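Local structure of Sqt1 (Chaetomium thermophilum, 4ZOY) at residues A[86-91]-A[113-118]; A[398-403]-A[456-461]; A[404-409]-A[443-448]. The protein is a WD40-repeat chaperone of ribosome biogenesis, probably dedicated to one ribosomal protein that it captures during translation. All coordinates share one frame; numbering follows the deposited sequence.

Contact 1 of 3, residues A[86-91]-A[113-118]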
ATOM      1  N   ASP A  86     -12.394   6.528 -17.149  1.00 24.37           N
ATOM      2  CA  ASP A  86     -11.974   7.661 -17.964  1.00 24.16           C
ATOM      3  C   ASP A  86     -12.106   8.970 -17.201  1.00 26.09           C
ATOM      4  O   ASP A  86     -12.814   9.041 -16.200  1.00 28.05           O
ATOM      5  CB  ASP A  86     -12.807   7.733 -19.248  1.00 26.56           C
ATOM      6  CG  ASP A  86     -12.605   6.526 -20.147  1.00 29.65           C
ATOM      7  OD1 ASP A  86     -11.442   6.147 -20.380  1.00 30.19           O
ATOM      8  OD2 ASP A  86     -13.612   5.958 -20.618  1.00 34.96           O
ATOM      9  N   GLY A  87     -11.433  10.007 -17.677  1.00 24.18           N
ATOM     10  CA  GLY A  87     -11.558  11.318 -17.069  1.00 28.63           C
ATOM     11  C   GLY A  87     -10.278  11.872 -16.476  1.00 26.88           C
ATOM     12  O   GLY A  87     -10.202  13.057 -16.154  1.00 28.74           O
ATOM     13  N   HIS A  88      -9.268  11.026 -16.310  1.00 21.49           N
ATOM     14  CA  HIS A  88      -7.991  11.511 -15.818  1.00 22.14           C
ATOM     15  C   HIS A  88      -7.136  12.010 -16.974  1.00 23.84           C
ATOM     16  O   HIS A  88      -6.949  11.308 -17.973  1.00 24.63           O
ATOM     17  CB  HIS A  88      -7.258  10.426 -15.029  1.00 20.81           C
ATOM     18  CG  HIS A  88      -7.874  10.136 -13.697  1.00 22.26           C
ATOM     19  ND1 HIS A  88      -7.615  10.903 -12.576  1.00 22.33           N
ATOM     20  CD2 HIS A  88      -8.729   9.168 -13.301  1.00 19.39           C
ATOM     21  CE1 HIS A  88      -8.294  10.418 -11.555  1.00 18.96           C
ATOM     22  NE2 HIS A  88      -8.975   9.363 -11.961  1.00 19.11           N
ATOM     23  N   THR A  89      -6.627  13.230 -16.830  1.00 22.47           N
ATOM     24  CA  THR A  89      -5.863  13.882 -17.881  1.00 23.34           C
ATOM     25  C   THR A  89      -4.370  13.672 -17.681  1.00 25.71           C
ATOM     26  O   THR A  89      -3.540  14.174 -18.441  1.00 26.93           O
ATOM     27  CB  THR A  89      -6.181  15.386 -17.935  1.00 28.61           C
ATOM     28  OG1 THR A  89      -5.989  15.965 -16.638  1.00 26.50           O
ATOM     29  CG2 THR A  89      -7.630  15.596 -18.361  1.00 31.12           C
ATOM     30  N   ASP A  90      -4.034  12.910 -16.645  1.00 23.49           N
ATOM     31  CA  ASP A  90      -2.661  12.507 -16.390  1.00 22.73           C
ATOM     32  C   ASP A  90      -2.773  11.139 -15.731  1.00 18.46           C
ATOM     33  O   ASP A  90      -3.883  10.698 -15.448  1.00 18.65           O
ATOM     34  CB  ASP A  90      -1.934  13.519 -15.498  1.00 23.07           C
ATOM     35  CG  ASP A  90      -0.422  13.455 -15.633  1.00 23.29           C
ATOM     36  OD1 ASP A  90       0.110  12.455 -16.160  1.00 23.99           O
ATOM     37  OD2 ASP A  90       0.247  14.415 -15.191  1.00 27.68           O
ATOM     38  N   SER A  91      -1.643  10.481 -15.498  1.00 19.12           N
ATOM     39  CA  SER A  91      -1.626   9.089 -15.027  1.00 18.82           C
ATOM     40  C   SER A  91      -2.475   8.823 -13.799  1.00 18.65           C
ATOM     41  O   SER A  91      -2.475   9.611 -12.863  1.00 19.33           O
ATOM     42  CB  SER A  91      -0.196   8.666 -14.713  1.00 20.91           C
ATOM     43  OG  SER A  91       0.651   8.921 -15.820  1.00 25.69           O
ATOM     44  N   ARG A 113      -6.952  14.800  -9.696  1.00 20.26           N
ATOM     45  CA  ARG A 113      -8.359  14.438  -9.684  1.00 21.59           C
ATOM     46  C   ARG A 113      -8.613  13.192  -8.853  1.00 23.08           C
ATOM     47  O   ARG A 113      -7.914  12.184  -8.988  1.00 21.06           O
ATOM     48  CB  ARG A 113      -8.878  14.205 -11.103  1.00 25.12           C
ATOM     49  CG  ARG A 113      -8.803  15.416 -12.006  1.00 27.38           C
ATOM     50  CD  ARG A 113      -9.319  15.070 -13.396  1.00 30.15           C
ATOM     51  NE  ARG A 113      -8.673  15.881 -14.423  1.00 33.84           N
ATOM     52  CZ  ARG A 113      -9.142  17.047 -14.852  1.00 38.45           C
ATOM     53  NH1 ARG A 113     -10.262  17.535 -14.340  1.00 41.99           N
ATOM     54  NH2 ARG A 113      -8.494  17.725 -15.787  1.00 39.98           N
ATOM     55  N   MET A 114      -9.619  13.276  -7.991  1.00 21.51           N
ATOM     56  CA  MET A 114     -10.146  12.122  -7.293  1.00 19.60           C
ATOM     57  C   MET A 114     -11.535  11.827  -7.848  1.00 24.28           C
ATOM     58  O   MET A 114     -12.464  12.610  -7.661  1.00 25.11           O
ATOM     59  CB  MET A 114     -10.202  12.366  -5.781  1.00 19.99           C
ATOM     60  CG  MET A 114     -10.699  11.169  -5.007  1.00 19.58           C
ATOM     61  SD  MET A 114     -10.854  11.406  -3.213  1.00 22.65           S
ATOM     62  CE  MET A 114     -12.280  12.509  -3.137  1.00 20.05           C
ATOM     63  N   ARG A 115     -11.673  10.710  -8.554  1.00 18.56           N
ATOM     64  CA  ARG A 115     -12.958  10.358  -9.149  1.00 19.30           C
ATOM     65  C   ARG A 115     -13.611   9.249  -8.359  1.00 18.38           C
ATOM     66  O   ARG A 115     -12.992   8.219  -8.073  1.00 19.08           O
ATOM     67  CB  ARG A 115     -12.789   9.958 -10.616  1.00 19.86           C
ATOM     68  CG  ARG A 115     -12.314  11.126 -11.459  1.00 20.99           C
ATOM     69  CD  ARG A 115     -12.109  10.766 -12.923  1.00 24.12           C
ATOM     70  NE  ARG A 115     -13.318  10.272 -13.571  1.00 27.91           N
ATOM     71  CZ  ARG A 115     -14.245  11.050 -14.122  1.00 27.60           C
ATOM     72  NH1 ARG A 115     -14.115  12.369 -14.081  1.00 29.67           N
ATOM     73  NH2 ARG A 115     -15.306  10.506 -14.704  1.00 26.14           N
ATOM     74  N   VAL A 116     -14.872   9.475  -7.998  1.00 18.31           N
ATOM     75  CA  VAL A 116     -15.619   8.563  -7.149  1.00 19.72           C
ATOM     76  C   VAL A 116     -16.723   7.837  -7.918  1.00 22.23           C
ATOM     77  O   VAL A 116     -17.595   8.470  -8.528  1.00 23.56           O
ATOM     78  CB  VAL A 116     -16.250   9.315  -5.954  1.00 20.78           C
ATOM     79  CG1 VAL A 116     -17.094   8.374  -5.114  1.00 23.26           C
ATOM     80  CG2 VAL A 116     -15.167   9.999  -5.118  1.00 20.09           C
ATOM     81  N   TYR A 117     -16.677   6.511  -7.879  1.00 21.64           N
ATOM     82  CA  TYR A 117     -17.648   5.657  -8.551  1.00 20.97           C
ATOM     83  C   TYR A 117     -18.403   4.807  -7.550  1.00 23.97           C
ATOM     84  O   TYR A 117     -17.793   4.171  -6.685  1.00 21.34           O
ATOM     85  CB  TYR A 117     -16.959   4.735  -9.568  1.00 21.34           C
ATOM     86  CG  TYR A 117     -16.222   5.451 -10.682  1.00 22.37           C
ATOM     87  CD1 TYR A 117     -14.930   5.932 -10.497  1.00 23.11           C
ATOM     88  CD2 TYR A 117     -16.811   5.629 -11.925  1.00 25.27           C
ATOM     89  CE1 TYR A 117     -14.253   6.583 -11.506  1.00 22.73           C
ATOM     90  CE2 TYR A 117     -16.144   6.282 -12.941  1.00 24.43           C
ATOM     91  CZ  TYR A 117     -14.869   6.757 -12.732  1.00 26.88           C
ATOM     92  OH  TYR A 117     -14.210   7.407 -13.747  1.00 25.16           O
ATOM     93  N   ALA A 118     -19.727   4.779  -7.664  1.00 24.64           N
ATOM     94  CA  ALA A 118     -20.520   3.861  -6.865  1.00 24.97           C
ATOM     95  C   ALA A 118     -20.415   2.460  -7.455  1.00 29.03           C
ATOM     96  O   ALA A 118     -20.435   2.292  -8.674  1.00 32.61           O
ATOM     97  CB  ALA A 118     -21.974   4.318  -6.805  1.00 28.14           C
TER
HETATM   98  O   HOH W   1     -15.093   6.586 -16.185  1.00 30.57           O
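The carbonyl O of Asp86 lies beside Arg115 and Tyr117, where loop 86-91, the link between two blades of a WD40 propeller, meets strand 114-120 of the second. Asp86 O is 2.9 Å from Arg115 NE, but the angle is too poor for a hydrogen bond. NE points instead at Tyr117 OH, in the guanidinium plane, over a bond of 3.0 Å. A water links that hydroxyl to Asp86 N. The carboxylate of Asp86 turns to Lys46. Gly87 lays its CA over one face of the Arg115 guanidinium. His88 is the histidine of the WD-repeat GH pair. Its ring hydrogen-bonds Ser107 and Asp111, the buried polar network usual in WD repeats. At the ring edge, in its plane, His88 CE1 comes to 3.1 Å from Arg113 O. Arg115 CD sits over one ring face, 3.9 Å from the centroid, a CH-pi contact. The bend of the Arg115 chain at chi3 (59°) then carries its guanidinium past the ring toward Tyr117. With an alanine in place of Arg115, the His88 face would probably lose its cover, and Tyr117 OH and Glu135, the salt-bridge partner of NH1, would each lose a mate. Arg113 also pairs with Glu135. Thr89 crosses the end of Arg113 at about a right angle. Arg113 NH2 donates to Thr89 OG1 over 3.2 Å, with the oxygen in the guanidinium plane.

Contact 2 of 3, residues A[398-403]-A[456-461]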
ATOM      1  N   CYS A 398       7.356  -7.856  -4.396  1.00 13.41           N
ATOM      2  CA  CYS A 398       7.565  -7.671  -5.833  1.00 12.13           C
ATOM      3  C   CYS A 398       8.671  -6.661  -6.042  1.00 13.58           C
ATOM      4  O   CYS A 398       8.964  -5.855  -5.161  1.00 13.77           O
ATOM      5  CB  CYS A 398       6.268  -7.236  -6.533  1.00 12.90           C
ATOM      6  SG  CYS A 398       5.766  -5.520  -6.215  1.00 13.78           S
ATOM      7  N   GLY A 399       9.306  -6.714  -7.206  1.00 14.67           N
ATOM      8  CA  GLY A 399      10.468  -5.887  -7.433  1.00 15.90           C
ATOM      9  C   GLY A 399      10.649  -5.467  -8.867  1.00 14.57           C
ATOM     10  O   GLY A 399       9.978  -5.959  -9.783  1.00 14.60           O
ATOM     11  N   MET A 400      11.583  -4.547  -9.055  1.00 14.88           N
ATOM     12  CA  MET A 400      11.894  -4.065 -10.386  1.00 14.35           C
ATOM     13  C   MET A 400      12.716  -5.070 -11.184  1.00 18.57           C
ATOM     14  O   MET A 400      13.094  -4.792 -12.321  1.00 18.19           O
ATOM     15  CB  MET A 400      12.614  -2.726 -10.300  1.00 16.44           C
ATOM     16  CG  MET A 400      11.716  -1.603  -9.808  1.00 17.79           C
ATOM     17  SD  MET A 400      10.301  -1.312 -10.895  1.00 18.29           S
ATOM     18  CE  MET A 400      11.082  -0.575 -12.320  1.00 23.54           C
ATOM     19  N   ASP A 401      12.976  -6.239 -10.608  1.00 15.46           N
ATOM     20  CA  ASP A 401      13.554  -7.327 -11.388  1.00 15.21           C
ATOM     21  C   ASP A 401      12.470  -8.035 -12.203  1.00 15.52           C
ATOM     22  O   ASP A 401      12.765  -8.914 -13.001  1.00 16.47           O
ATOM     23  CB  ASP A 401      14.321  -8.316 -10.481  1.00 14.61           C
ATOM     24  CG  ASP A 401      13.449  -8.985  -9.433  1.00 14.35           C
ATOM     25  OD1 ASP A 401      12.303  -8.543  -9.214  1.00 15.02           O
ATOM     26  OD2 ASP A 401      13.945  -9.960  -8.841  1.00 17.04           O
ATOM     27  N   GLY A 402      11.214  -7.642 -12.003  1.00 15.45           N
ATOM     28  CA  GLY A 402      10.110  -8.218 -12.746  1.00 17.70           C
ATOM     29  C   GLY A 402       9.541  -9.486 -12.139  1.00 14.84           C
ATOM     30  O   GLY A 402       8.738 -10.166 -12.778  1.00 14.23           O
ATOM     31  N   VAL A 403       9.929  -9.786 -10.902  1.00 15.17           N
ATOM     32  CA  VAL A 403       9.527 -11.035 -10.261  1.00 14.39           C
ATOM     33  C   VAL A 403       8.701 -10.773  -9.002  1.00 13.59           C
ATOM     34  O   VAL A 403       8.904  -9.769  -8.309  1.00 15.27           O
ATOM     35  CB  VAL A 403      10.759 -11.895  -9.911  1.00 15.20           C
ATOM     36  CG1 VAL A 403      10.345 -13.264  -9.412  1.00 15.88           C
ATOM     37  CG2 VAL A 403      11.658 -12.043 -11.151  1.00 17.08           C
ATOM     38  N   GLY A 456       9.357  -4.251 -14.743  1.00 15.10           N
ATOM     39  CA  GLY A 456       9.373  -4.086 -13.291  1.00 14.62           C
ATOM     40  C   GLY A 456       7.959  -4.191 -12.736  1.00 12.69           C
ATOM     41  O   GLY A 456       7.003  -3.687 -13.335  1.00 15.59           O
ATOM     42  N   VAL A 457       7.818  -4.841 -11.578  1.00 13.40           N
ATOM     43  CA  VAL A 457       6.496  -4.972 -10.967  1.00 13.62           C
ATOM     44  C   VAL A 457       6.244  -3.817 -10.007  1.00 14.03           C
ATOM     45  O   VAL A 457       6.978  -3.654  -9.034  1.00 14.34           O
ATOM     46  CB  VAL A 457       6.339  -6.294 -10.210  1.00 13.86           C
ATOM     47  CG1 VAL A 457       4.895  -6.478  -9.771  1.00 12.77           C
ATOM     48  CG2 VAL A 457       6.806  -7.462 -11.085  1.00 15.25           C
ATOM     49  N   LEU A 458       5.228  -3.013 -10.315  1.00 13.82           N
ATOM     50  CA  LEU A 458       4.954  -1.784  -9.556  1.00 13.49           C
ATOM     51  C   LEU A 458       3.963  -1.979  -8.411  1.00 13.02           C
ATOM     52  O   LEU A 458       3.852  -1.121  -7.544  1.00 14.14           O
ATOM     53  CB  LEU A 458       4.438  -0.687 -10.495  1.00 13.96           C
ATOM     54  CG  LEU A 458       5.411  -0.281 -11.605  1.00 15.77           C
ATOM     55  CD1 LEU A 458       4.785   0.767 -12.516  1.00 16.66           C
ATOM     56  CD2 LEU A 458       6.748   0.213 -11.037  1.00 17.28           C
ATOM     57  N   GLY A 459       3.241  -3.094  -8.404  1.00 12.29           N
ATOM     58  CA  GLY A 459       2.280  -3.334  -7.344  1.00 13.96           C
ATOM     59  C   GLY A 459       1.622  -4.679  -7.513  1.00 13.00           C
ATOM     60  O   GLY A 459       1.801  -5.352  -8.543  1.00 11.96           O
ATOM     61  N   PHE A 460       0.875  -5.092  -6.495  1.00 12.94           N
ATOM     62  CA  PHE A 460       0.082  -6.303  -6.567  1.00 12.70           C
ATOM     63  C   PHE A 460      -1.004  -6.303  -5.501  1.00 14.18           C
ATOM     64  O   PHE A 460      -0.937  -5.563  -4.516  1.00 13.73           O
ATOM     65  CB  PHE A 460       0.953  -7.569  -6.425  1.00 14.73           C
ATOM     66  CG  PHE A 460       1.615  -7.714  -5.083  1.00 13.79           C
ATOM     67  CD1 PHE A 460       0.953  -8.347  -4.041  1.00 14.01           C
ATOM     68  CD2 PHE A 460       2.895  -7.236  -4.872  1.00 14.71           C
ATOM     69  CE1 PHE A 460       1.547  -8.479  -2.792  1.00 13.20           C
ATOM     70  CE2 PHE A 460       3.501  -7.367  -3.635  1.00 12.83           C
ATOM     71  CZ  PHE A 460       2.822  -7.992  -2.594  1.00 14.11           C
ATOM     72  N   VAL A 461      -2.014  -7.127  -5.732  1.00 14.43           N
ATOM     73  CA  VAL A 461      -2.935  -7.535  -4.678  1.00 12.74           C
ATOM     74  C   VAL A 461      -2.961  -9.056  -4.620  1.00 13.21           C
ATOM     75  O   VAL A 461      -2.631  -9.730  -5.598  1.00 13.64           O
ATOM     76  CB  VAL A 461      -4.359  -6.996  -4.909  1.00 11.92           C
ATOM     77  CG1 VAL A 461      -4.387  -5.467  -4.817  1.00 14.84           C
ATOM     78  CG2 VAL A 461      -4.913  -7.468  -6.263  1.00 13.55           C
TER
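Gly399 O accepts the backbone N-H of Val457 at 3.0 Å, where the type I turn 399-402 of one propeller blade meets the start of strand 457-461 in the next. The N-H comes from above the carbonyl plane, 43° out of it. Gly402 N closes the turn on the same oxygen from the opposite face, so two donors grip it. An Asx turn within the same loop joins Asp401 OD1 to Val403 N.

The side chains that pack here are those of Cys398 and Met400 against Val457, Leu458 and Phe460. Cys398 lies against Val457 and Phe460. Its CB touches Val457 CG1 at 3.6 Å. Its SG meets the edge of the Phe460 ring, in the ring plane and 3.6 Å from CD2. This is a sulfur-aromatic contact. With chi1 of 73°, SG lies between the backbone N and carbonyl carbon of Cys398, which brings it to this edge. The Phe460 ring also makes a cation-pi contact with Lys378. The other methyl of Val457, CG2, rests on the backbone of Gly402.

Met400 CB points away from strand 457-461, but bends at chi2 and chi3 fold the chain back. Its SD comes to 3.8 Å from Gly456 CA and also touches Leu458 CD2. The sulfur lies where a CB on Gly456 would stand. Leu458 and Gly459 form a classic beta bulge opposite Val472.

Val457 O is buried by the contact, with Cys398 SG 3.6 Å away and no clear polar partner in the model. One backbone bond ties the turn to the strand; sulfur, methyl and aromatic groups make up the rest. The contact is thus mostly apolar, a buried seam between adjacent blades.

Contact 3 of 3, residues A[404-409]-A[443-448]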
ATOM      1  N   VAL A 404       7.734 -11.650  -8.752  1.00 12.88           N
ATOM      2  CA  VAL A 404       6.997 -11.677  -7.491  1.00 12.61           C
ATOM      3  C   VAL A 404       7.473 -12.893  -6.719  1.00 15.24           C
ATOM      4  O   VAL A 404       7.634 -13.975  -7.284  1.00 14.82           O
ATOM      5  CB  VAL A 404       5.475 -11.752  -7.712  1.00 13.60           C
ATOM      6  CG1 VAL A 404       4.735 -11.738  -6.370  1.00 14.04           C
ATOM      7  CG2 VAL A 404       5.016 -10.613  -8.594  1.00 16.94           C
ATOM      8  N   ARG A 405       7.733 -12.721  -5.428  1.00 14.32           N
ATOM      9  CA  ARG A 405       8.221 -13.829  -4.620  1.00 12.88           C
ATOM     10  C   ARG A 405       7.431 -13.973  -3.339  1.00 13.39           C
ATOM     11  O   ARG A 405       6.799 -13.028  -2.879  1.00 14.52           O
ATOM     12  CB  ARG A 405       9.711 -13.651  -4.306  1.00 15.07           C
ATOM     13  CG  ARG A 405      10.603 -13.789  -5.534  1.00 15.52           C
ATOM     14  CD  ARG A 405      12.086 -13.903  -5.224  1.00 16.14           C
ATOM     15  NE  ARG A 405      12.790 -14.244  -6.461  1.00 17.40           N
ATOM     16  CZ  ARG A 405      13.291 -13.347  -7.300  1.00 16.39           C
ATOM     17  NH1 ARG A 405      13.218 -12.053  -7.031  1.00 15.02           N
ATOM     18  NH2 ARG A 405      13.879 -13.749  -8.426  1.00 20.43           N
ATOM     19  N   ARG A 406       7.457 -15.172  -2.764  1.00 14.03           N
ATOM     20  CA  ARG A 406       6.854 -15.335  -1.456  1.00 14.26           C
ATOM     21  C   ARG A 406       7.852 -16.019  -0.550  1.00 17.71           C
ATOM     22  O   ARG A 406       8.572 -16.941  -0.964  1.00 16.18           O
ATOM     23  CB  ARG A 406       5.563 -16.109  -1.519  1.00 17.11           C
ATOM     24  CG  ARG A 406       4.917 -16.127  -0.137  1.00 20.91           C
ATOM     25  CD  ARG A 406       3.544 -16.608  -0.211  1.00 19.08           C
ATOM     26  NE  ARG A 406       2.662 -15.704  -0.925  1.00 16.34           N
ATOM     27  CZ  ARG A 406       1.489 -16.081  -1.415  1.00 15.37           C
ATOM     28  NH1 ARG A 406       1.108 -17.356  -1.304  1.00 18.12           N
ATOM     29  NH2 ARG A 406       0.701 -15.217  -2.009  1.00 16.91           N
ATOM     30  N   TRP A 407       7.889 -15.538   0.687  1.00 15.73           N
ATOM     31  CA  TRP A 407       8.920 -15.885   1.643  1.00 15.66           C
ATOM     32  C   TRP A 407       8.310 -16.433   2.912  1.00 15.76           C
ATOM     33  O   TRP A 407       7.275 -15.941   3.378  1.00 16.38           O
ATOM     34  CB  TRP A 407       9.767 -14.663   1.995  1.00 15.61           C
ATOM     35  CG  TRP A 407      10.261 -13.907   0.813  1.00 15.17           C
ATOM     36  CD1 TRP A 407       9.640 -12.873   0.183  1.00 16.27           C
ATOM     37  CD2 TRP A 407      11.494 -14.122   0.128  1.00 15.78           C
ATOM     38  NE1 TRP A 407      10.415 -12.426  -0.858  1.00 13.07           N
ATOM     39  CE2 TRP A 407      11.554 -13.183  -0.920  1.00 14.58           C
ATOM     40  CE3 TRP A 407      12.546 -15.030   0.287  1.00 17.80           C
ATOM     41  CZ2 TRP A 407      12.628 -13.115  -1.796  1.00 17.16           C
ATOM     42  CZ3 TRP A 407      13.613 -14.961  -0.580  1.00 19.16           C
ATOM     43  CH2 TRP A 407      13.648 -14.012  -1.609  1.00 17.96           C
ATOM     44  N   ASP A 408       8.970 -17.451   3.449  1.00 15.57           N
ATOM     45  CA  ASP A 408       8.693 -18.006   4.767  1.00 15.42           C
ATOM     46  C   ASP A 408       9.668 -17.352   5.740  1.00 14.76           C
ATOM     47  O   ASP A 408      10.873 -17.584   5.668  1.00 17.31           O
ATOM     48  CB  ASP A 408       8.852 -19.538   4.706  1.00 15.92           C
ATOM     49  CG  ASP A 408       8.892 -20.215   6.067  1.00 17.60           C
ATOM     50  OD1 ASP A 408       8.633 -19.590   7.114  1.00 16.38           O
ATOM     51  OD2 ASP A 408       9.185 -21.432   6.056  1.00 19.81           O
ATOM     52  N   LEU A 409       9.146 -16.531   6.650  1.00 14.59           N
ATOM     53  CA  LEU A 409      10.004 -15.716   7.509  1.00 14.79           C
ATOM     54  C   LEU A 409      10.252 -16.334   8.884  1.00 17.19           C
ATOM     55  O   LEU A 409      10.728 -15.649   9.785  1.00 18.45           O
ATOM     56  CB  LEU A 409       9.405 -14.315   7.684  1.00 14.98           C
ATOM     57  CG  LEU A 409       9.215 -13.503   6.393  1.00 17.47           C
ATOM     58  CD1 LEU A 409       8.755 -12.097   6.739  1.00 18.46           C
ATOM     59  CD2 LEU A 409      10.483 -13.464   5.544  1.00 19.20           C
ATOM     60  N   LYS A 443       8.062 -19.497  -3.168  1.00 18.67           N
ATOM     61  CA  LYS A 443       7.628 -19.511  -4.555  1.00 19.95           C
ATOM     62  C   LYS A 443       8.084 -18.247  -5.284  1.00 19.52           C
ATOM     63  O   LYS A 443       8.271 -17.197  -4.672  1.00 17.59           O
ATOM     64  CB  LYS A 443       6.105 -19.669  -4.615  1.00 28.03           C
ATOM     65  CG  LYS A 443       5.503 -19.684  -6.014  1.00 26.25           C
ATOM     66  CD  LYS A 443       5.577 -21.038  -6.686  1.00 39.72           C
ATOM     67  CE  LYS A 443       4.745 -21.044  -7.970  1.00 36.27           C
ATOM     68  NZ  LYS A 443       5.461 -20.457  -9.144  1.00 35.48           N
ATOM     69  N   GLU A 444       8.309 -18.379  -6.592  1.00 18.29           N
ATOM     70  CA  GLU A 444       8.650 -17.275  -7.484  1.00 19.16           C
ATOM     71  C   GLU A 444       7.674 -17.276  -8.640  1.00 19.76           C
ATOM     72  O   GLU A 444       7.371 -18.342  -9.179  1.00 20.67           O
ATOM     73  CB  GLU A 444      10.051 -17.415  -8.073  1.00 26.06           C
ATOM     74  CG  GLU A 444      11.208 -17.388  -7.144  1.00 35.35           C
ATOM     75  CD  GLU A 444      12.506 -17.442  -7.924  1.00 25.04           C
ATOM     76  OE1 GLU A 444      12.662 -18.352  -8.775  1.00 33.25           O
ATOM     77  OE2 GLU A 444      13.350 -16.565  -7.716  1.00 23.68           O
ATOM     78  N   TRP A 445       7.217 -16.097  -9.050  1.00 14.68           N
ATOM     79  CA  TRP A 445       6.347 -15.972 -10.204  1.00 16.65           C
ATOM     80  C   TRP A 445       6.958 -15.024 -11.207  1.00 15.25           C
ATOM     81  O   TRP A 445       7.158 -13.835 -10.910  1.00 15.79           O
ATOM     82  CB  TRP A 445       4.967 -15.466  -9.801  1.00 13.75           C
ATOM     83  CG  TRP A 445       4.175 -16.398  -8.933  1.00 14.96           C
ATOM     84  CD1 TRP A 445       3.368 -17.413  -9.352  1.00 17.22           C
ATOM     85  CD2 TRP A 445       4.058 -16.345  -7.505  1.00 16.15           C
ATOM     86  NE1 TRP A 445       2.770 -18.020  -8.267  1.00 17.13           N
ATOM     87  CE2 TRP A 445       3.176 -17.380  -7.125  1.00 15.83           C
ATOM     88  CE3 TRP A 445       4.620 -15.535  -6.510  1.00 15.76           C
ATOM     89  CZ2 TRP A 445       2.841 -17.626  -5.797  1.00 16.71           C
ATOM     90  CZ3 TRP A 445       4.281 -15.789  -5.172  1.00 15.08           C
ATOM     91  CH2 TRP A 445       3.403 -16.826  -4.840  1.00 17.81           C
ATOM     92  N   LYS A 446       7.213 -15.542 -12.408  1.00 15.78           N
ATOM     93  CA  LYS A 446       7.858 -14.762 -13.459  1.00 16.18           C
ATOM     94  C   LYS A 446       6.876 -14.479 -14.585  1.00 15.23           C
ATOM     95  O   LYS A 446       5.868 -15.165 -14.718  1.00 17.64           O
ATOM     96  CB  LYS A 446       9.086 -15.510 -13.981  1.00 19.97           C
ATOM     97  CG  LYS A 446      10.128 -15.780 -12.911  1.00 21.95           C
ATOM     98  CD  LYS A 446      11.324 -16.547 -13.472  1.00 26.86           C
ATOM     99  CE  LYS A 446      12.393 -16.746 -12.408  1.00 36.84           C
ATOM    100  NZ  LYS A 446      13.541 -17.539 -12.924  1.00 40.33           N
ATOM    101  N   GLY A 447       7.155 -13.446 -15.378  1.00 15.89           N
ATOM    102  CA  GLY A 447       6.285 -13.113 -16.489  1.00 16.42           C
ATOM    103  C   GLY A 447       6.411 -11.668 -16.910  1.00 19.34           C
ATOM    104  O   GLY A 447       6.255 -11.338 -18.092  1.00 21.10           O
ATOM    105  N   HIS A 448       6.656 -10.785 -15.949  1.00 16.94           N
ATOM    106  CA  HIS A 448       6.915  -9.393 -16.287  1.00 15.33           C
ATOM    107  C   HIS A 448       8.316  -9.268 -16.848  1.00 14.54           C
ATOM    108  O   HIS A 448       9.185 -10.078 -16.550  1.00 17.83           O
ATOM    109  CB  HIS A 448       6.773  -8.471 -15.068  1.00 14.17           C
ATOM    110  CG  HIS A 448       5.354  -8.204 -14.672  1.00 14.71           C
ATOM    111  ND1 HIS A 448       4.577  -7.251 -15.287  1.00 13.82           N
ATOM    112  CD2 HIS A 448       4.586  -8.757 -13.701  1.00 13.18           C
ATOM    113  CE1 HIS A 448       3.373  -7.243 -14.731  1.00 14.47           C
ATOM    114  NE2 HIS A 448       3.361  -8.138 -13.763  1.00 12.99           N
TER
HETATM  115  O   HOH W   2      15.071 -15.703 -10.421  1.00 39.98           O
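Arg405 grips Glu444 side-on in a salt bridge across two antiparallel strands, 404-408 and 441-445, of a WD40 propeller blade. Both donors go to one oxygen. Arg405 NE reaches Glu444 OE2 at 2.7 Å, on the anti side of the carboxylate. Arg405 NH2 reaches OE2 at 3.0 Å, from above the carboxylate plane. OE2 lies in the guanidinium plane, while the two flat groups are turned 44° against each other. The side chains lie side by side and point the same way. Arg405 NH1 has a second anion in Asp401, so the guanidinium is held between two carboxylates. This probably fixes its rotation.

The backbone ladder runs beneath the pair. Val404 and Trp445 form a hydrogen-bonded pair, with Val404 N to Trp445 O at 3.1 Å and Trp445 N to Val404 O at 2.8 Å. Arg405 and Glu444 form the non-hydrogen-bonded pair that follows. In the next pair Arg406 N donates to Lys443 O at 2.9 Å, while the return bond from Lys443 N to Arg406 O is weak.

Val404, Arg406 and Trp445 pack on the other face of the sheet. The Trp445 side chain crosses both partners obliquely. Its CE3 touches Val404 CG1 at 3.8 Å. Its indole NE1 turns to Glu482 O, in the strand 478-482. Arg406 CG is anti to the backbone N (chi1 -175°), and a bend at chi3 brings the guanidinium face to the rim of the indole, the two planes 67° apart. Its polar end bonds Thr396 and Gly466 O. Lys443 CG covers one face of the Trp445 ring, near the rim. Trp445 CH2 in turn sits over the centre of the Arg406 guanidinium, 4.0 Å from CZ.

Contacts 2 and 3 are neighbours, their centres about 10 Å apart. Both use the blade with strands 394-399 and 404-408. Contact 3 pairs strands within that blade, and contact 2 joins it to strand 457-461 of the next. Contact 3 is nested in the chain loop that contact 2 closes, and the two touch, for example through Gly402 and His448. Contact 1 stands apart, where a loop between two other blades packs on strand 114-120, with its centre about 24 Å from that of contact 2. Contact 2 is buried and mainly apolar. Contacts 1 and 3 are partly buried, farther from the chain centre, and rich in arginine. Contact 3 alone is a regular antiparallel ladder.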